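Probable host range protein 2-3 (PDB 5CZ3) probably helps myxoma virus multiply in different cell types, as a member of the C7 family of poxvirus host-range proteins. Local coordinates at residues N19-G30 against R134-I143. Numbering follows the deposited sequence.
Sequences NVSIKHVNLFDG and RTYTYIDPFI
Lys23 O is gripped by two donors from opposite faces of its carbonyl plane: Tyr138 N, 3.2 Å from Lys23 O, and the hydroxyl Thr137 OG1, 2.9 Å from it. Thr137 manages this because OG1 lies anti to its own backbone N (chi1 -173°), beside the carbonyl carbon. Antiparallel pairing runs on through the hydrogen-bonded pairs Lys23–Tyr138 and Ser21–Asp140; past it, Ser21 OG donates to a lone pair of Phe142 O at 2.6 Å. The Tyr138 ring lies alongside Lys23, with Lys23 CB over the ring face, and turns its edge to the face of His24, the two planes 73° apart. Beyond the strands a water bridges His24 O and Asn26 O to Tyr136 N. There Phe28 is sandwiched: Tyr136 forms an offset stack on one face, centroids 4.5 Å apart, and Arg134 CG packs on the other, 3.4 Å from Phe28 CZ. Phe28 N also donates to Arg134 O. Lys23 NZ makes a salt bridge to Asp147. Ile22 and Ile139 point instead into the beta-sandwich, onto Phe118 of the second sheet, while strand 20-23 sits between strand 10-15 and strand 138-140, which forms one edge of its sheet.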
loop_
_atom_site.group_PDB
_atom_site.type_symbol
_atom_site.label_atom_id
_atom_site.label_comp_id
_atom_site.label_asym_id
_atom_site.label_seq_id
_atom_site.Cartn_x
_atom_site.Cartn_y
_atom_site.Cartn_z
ATOM N N ASN A 19 -13.989 -0.442 -2.403
ATOM C CA ASN A 19 -14.109 -1.885 -2.197
ATOM C C ASN A 19 -13.103 -2.673 -3.032
ATOM O O ASN A 19 -13.469 -3.603 -3.748
ATOM C CB ASN A 19 -15.533 -2.355 -2.509
ATOM C CG ASN A 19 -15.866 -3.686 -1.856
ATOM O OD1 ASN A 19 -15.547 -3.915 -0.689
ATOM N ND2 ASN A 19 -16.507 -4.571 -2.609
ATOM N N VAL A 20 -11.833 -2.288 -2.938
ATOM C CA VAL A 20 -10.776 -2.927 -3.711
ATOM C C VAL A 20 -9.646 -3.414 -2.806
ATOM O O VAL A 20 -9.181 -2.681 -1.932
ATOM C CB VAL A 20 -10.203 -1.964 -4.774
ATOM C CG1 VAL A 20 -8.941 -2.536 -5.402
ATOM C CG2 VAL A 20 -11.249 -1.662 -5.838
ATOM N N SER A 21 -9.214 -4.655 -3.015
ATOM C CA SER A 21 -8.114 -5.221 -2.246
ATOM C C SER A 21 -6.853 -5.351 -3.092
ATOM O O SER A 21 -6.777 -6.201 -3.980
ATOM C CB SER A 21 -8.497 -6.594 -1.684
ATOM O OG SER A 21 -9.537 -6.493 -0.728
ATOM N N ILE A 22 -5.869 -4.501 -2.820
ATOM C CA ILE A 22 -4.561 -4.634 -3.442
ATOM C C ILE A 22 -3.678 -5.466 -2.521
ATOM O O ILE A 22 -3.103 -4.947 -1.564
ATOM C CB ILE A 22 -3.904 -3.269 -3.709
ATOM C CG1 ILE A 22 -4.874 -2.344 -4.444
ATOM C CG2 ILE A 22 -2.631 -3.444 -4.516
ATOM C CD1 ILE A 22 -4.354 -0.933 -4.617
ATOM N N LYS A 23 -3.575 -6.759 -2.811
ATOM C CA LYS A 23 -2.951 -7.695 -1.884
ATOM C C LYS A 23 -1.522 -8.063 -2.267
ATOM O O LYS A 23 -1.149 -8.019 -3.443
ATOM C CB LYS A 23 -3.802 -8.963 -1.776
ATOM C CG LYS A 23 -5.263 -8.684 -1.467
ATOM C CD LYS A 23 -5.940 -9.888 -0.844
ATOM C CE LYS A 23 -5.507 -10.069 0.599
ATOM N NZ LYS A 23 -6.229 -11.191 1.257
ATOM N N HIS A 24 -0.735 -8.422 -1.255
ATOM C CA HIS A 24 0.655 -8.843 -1.422
ATOM C C HIS A 24 1.481 -7.782 -2.146
ATOM O O HIS A 24 2.202 -8.078 -3.099
ATOM C CB HIS A 24 0.728 -10.180 -2.167
ATOM C CG HIS A 24 0.092 -11.318 -1.428
ATOM N ND1 HIS A 24 0.318 -12.637 -1.758
ATOM C CD2 HIS A 24 -0.762 -11.335 -0.378
ATOM C CE1 HIS A 24 -0.369 -13.417 -0.942
ATOM N NE2 HIS A 24 -1.033 -12.652 -0.096
ATOM N N VAL A 25 1.367 -6.546 -1.675
ATOM C CA VAL A 25 2.095 -5.419 -2.243
ATOM C C VAL A 25 3.586 -5.509 -1.914
ATOM O O VAL A 25 4.430 -4.991 -2.643
ATOM C CB VAL A 25 1.517 -4.085 -1.725
ATOM C CG1 VAL A 25 2.243 -2.900 -2.334
ATOM C CG2 VAL A 25 0.030 -4.011 -2.029
ATOM N N ASN A 26 3.897 -6.190 -0.816
ATOM C CA ASN A 26 5.270 -6.356 -0.348
ATOM C C ASN A 26 6.224 -6.954 -1.378
ATOM O O ASN A 26 5.826 -7.776 -2.205
ATOM C CB ASN A 26 5.277 -7.242 0.893
ATOM C CG ASN A 26 4.640 -8.592 0.636
ATOM O OD1 ASN A 26 3.430 -8.761 0.795
ATOM N ND2 ASN A 26 5.450 -9.561 0.224
ATOM N N LEU A 27 7.485 -6.541 -1.317
ATOM C CA LEU A 27 8.535 -7.187 -2.094
ATOM C C LEU A 27 8.664 -8.630 -1.626
ATOM O O LEU A 27 8.572 -8.898 -0.429
ATOM C CB LEU A 27 9.868 -6.455 -1.932
ATOM C CG LEU A 27 9.908 -4.953 -2.215
ATOM C CD1 LEU A 27 11.289 -4.396 -1.904
ATOM C CD2 LEU A 27 9.522 -4.661 -3.658
ATOM N N PHE A 28 8.875 -9.566 -2.548
ATOM C CA PHE A 28 9.022 -10.955 -2.130
ATOM C C PHE A 28 10.415 -11.191 -1.549
ATOM O O PHE A 28 10.718 -12.280 -1.060
ATOM C CB PHE A 28 8.730 -11.934 -3.280
ATOM C CG PHE A 28 9.509 -11.677 -4.544
ATOM C CD1 PHE A 28 10.851 -12.012 -4.636
ATOM C CD2 PHE A 28 8.879 -11.154 -5.662
ATOM C CE1 PHE A 28 11.558 -11.793 -5.807
ATOM C CE2 PHE A 28 9.579 -10.935 -6.835
ATOM C CZ PHE A 28 10.920 -11.257 -6.908
ATOM N N ASP A 29 11.250 -10.156 -1.602
ATOM C CA ASP A 29 12.532 -10.148 -0.906
ATOM C C ASP A 29 13.088 -8.731 -0.805
ATOM O O ASP A 29 13.264 -8.051 -1.817
ATOM C CB ASP A 29 13.544 -11.055 -1.603
ATOM C CG ASP A 29 14.859 -11.136 -0.855
ATOM O OD1 ASP A 29 14.938 -11.902 0.128
ATOM O OD2 ASP A 29 15.812 -10.431 -1.248
ATOM N N GLY A 30 13.364 -8.294 0.419
ATOM C CA GLY A 30 13.944 -6.983 0.653
ATOM C C GLY A 30 13.321 -6.270 1.837
ATOM O O GLY A 30 12.105 -6.308 2.021
ATOM N N ARG A 134 9.100 -5.986 -7.922
ATOM C CA ARG A 134 9.659 -7.174 -7.291
ATOM C C ARG A 134 8.642 -7.775 -6.322
ATOM O O ARG A 134 8.952 -8.032 -5.160
ATOM C CB ARG A 134 10.966 -6.834 -6.571
ATOM C CG ARG A 134 11.853 -8.034 -6.282
ATOM C CD ARG A 134 13.310 -7.630 -6.144
ATOM N NE ARG A 134 13.583 -6.938 -4.889
ATOM C CZ ARG A 134 14.683 -6.233 -4.654
ATOM N NH1 ARG A 134 15.613 -6.118 -5.593
ATOM N NH2 ARG A 134 14.855 -5.637 -3.482
ATOM N N THR A 135 7.417 -7.976 -6.802
ATOM C CA THR A 135 6.347 -8.527 -5.974
ATOM C C THR A 135 5.528 -9.584 -6.709
ATOM O O THR A 135 5.708 -9.816 -7.905
ATOM C CB THR A 135 5.363 -7.436 -5.490
ATOM O OG1 THR A 135 4.400 -7.170 -6.518
ATOM C CG2 THR A 135 6.088 -6.148 -5.126
ATOM N N TYR A 136 4.621 -10.215 -5.971
ATOM C CA TYR A 136 3.638 -11.126 -6.539
ATOM C C TYR A 136 2.243 -10.574 -6.273
ATOM O O TYR A 136 1.314 -11.320 -5.965
ATOM C CB TYR A 136 3.781 -12.526 -5.945
ATOM C CG TYR A 136 5.128 -13.162 -6.187
ATOM C CD1 TYR A 136 5.702 -13.158 -7.451
ATOM C CD2 TYR A 136 5.828 -13.766 -5.152
ATOM C CE1 TYR A 136 6.934 -13.740 -7.679
ATOM C CE2 TYR A 136 7.062 -14.349 -5.369
ATOM C CZ TYR A 136 7.610 -14.334 -6.634
ATOM O OH TYR A 136 8.839 -14.912 -6.856
ATOM N N THR A 137 2.113 -9.258 -6.390
ATOM C CA THR A 137 0.875 -8.572 -6.051
ATOM C C THR A 137 -0.273 -8.921 -6.996
ATOM O O THR A 137 -0.065 -9.220 -8.173
ATOM C CB THR A 137 1.072 -7.043 -6.049
ATOM O OG1 THR A 137 -0.114 -6.406 -5.559
ATOM C CG2 THR A 137 1.389 -6.534 -7.449
ATOM N N TYR A 138 -1.487 -8.894 -6.458
ATOM C CA TYR A 138 -2.690 -9.112 -7.247
ATOM C C TYR A 138 -3.822 -8.280 -6.663
ATOM O O TYR A 138 -3.784 -7.906 -5.492
ATOM C CB TYR A 138 -3.065 -10.597 -7.283
ATOM C CG TYR A 138 -3.504 -11.169 -5.951
ATOM C CD1 TYR A 138 -2.576 -11.670 -5.046
ATOM C CD2 TYR A 138 -4.849 -11.223 -5.605
ATOM C CE1 TYR A 138 -2.972 -12.197 -3.830
ATOM C CE2 TYR A 138 -5.255 -11.747 -4.393
ATOM C CZ TYR A 138 -4.314 -12.234 -3.510
ATOM O OH TYR A 138 -4.715 -12.757 -2.301
ATOM N N ILE A 139 -4.829 -7.990 -7.478
ATOM C CA ILE A 139 -5.930 -7.147 -7.033
ATOM C C ILE A 139 -7.265 -7.881 -7.048
ATOM O O ILE A 139 -7.706 -8.371 -8.086
ATOM C CB ILE A 139 -6.054 -5.883 -7.901
ATOM C CG1 ILE A 139 -4.757 -5.074 -7.853
ATOM C CG2 ILE A 139 -7.221 -5.034 -7.434
ATOM C CD1 ILE A 139 -4.773 -3.848 -8.740
ATOM N N ASP A 140 -7.900 -7.958 -5.884
ATOM C CA ASP A 140 -9.254 -8.483 -5.784
ATOM C C ASP A 140 -10.252 -7.335 -5.860
ATOM O O ASP A 140 -10.142 -6.366 -5.110
ATOM C CB ASP A 140 -9.445 -9.268 -4.484
ATOM C CG ASP A 140 -8.771 -10.627 -4.516
ATOM O OD1 ASP A 140 -8.653 -11.209 -5.615
ATOM O OD2 ASP A 140 -8.366 -11.116 -3.441
ATOM N N PRO A 141 -11.235 -7.441 -6.764
ATOM C CA PRO A 141 -12.257 -6.401 -6.936
ATOM C C PRO A 141 -13.285 -6.396 -5.804
ATOM O O PRO A 141 -14.460 -6.108 -6.032
ATOM C CB PRO A 141 -12.911 -6.777 -8.265
ATOM C CG PRO A 141 -12.754 -8.260 -8.342
ATOM C CD PRO A 141 -11.427 -8.565 -7.699
ATOM N N PHE A 142 -12.834 -6.710 -4.596
ATOM C CA PHE A 142 -13.706 -6.782 -3.434
ATOM C C PHE A 142 -12.893 -6.664 -2.154
ATOM O O PHE A 142 -11.663 -6.657 -2.186
ATOM C CB PHE A 142 -14.494 -8.093 -3.434
ATOM C CG PHE A 142 -13.637 -9.315 -3.627
ATOM C CD1 PHE A 142 -12.918 -9.852 -2.570
ATOM C CD2 PHE A 142 -13.554 -9.929 -4.866
ATOM C CE1 PHE A 142 -12.128 -10.969 -2.746
ATOM C CE2 PHE A 142 -12.768 -11.051 -5.048
ATOM C CZ PHE A 142 -12.056 -11.572 -3.986
ATOM N N ILE A 143 -13.588 -6.572 -1.026
ATOM C CA ILE A 143 -12.944 -6.656 0.277
ATOM C C ILE A 143 -13.692 -7.670 1.131
ATOM O O ILE A 143 -14.815 -7.419 1.568
ATOM C CB ILE A 143 -12.907 -5.299 0.998
ATOM C CG1 ILE A 143 -12.143 -4.269 0.165
ATOM C CG2 ILE A 143 -12.258 -5.446 2.362
ATOM C CD1 ILE A 143 -12.129 -2.885 0.774
HETATM O O HOH W 1 4.381 -9.823 -3.124
#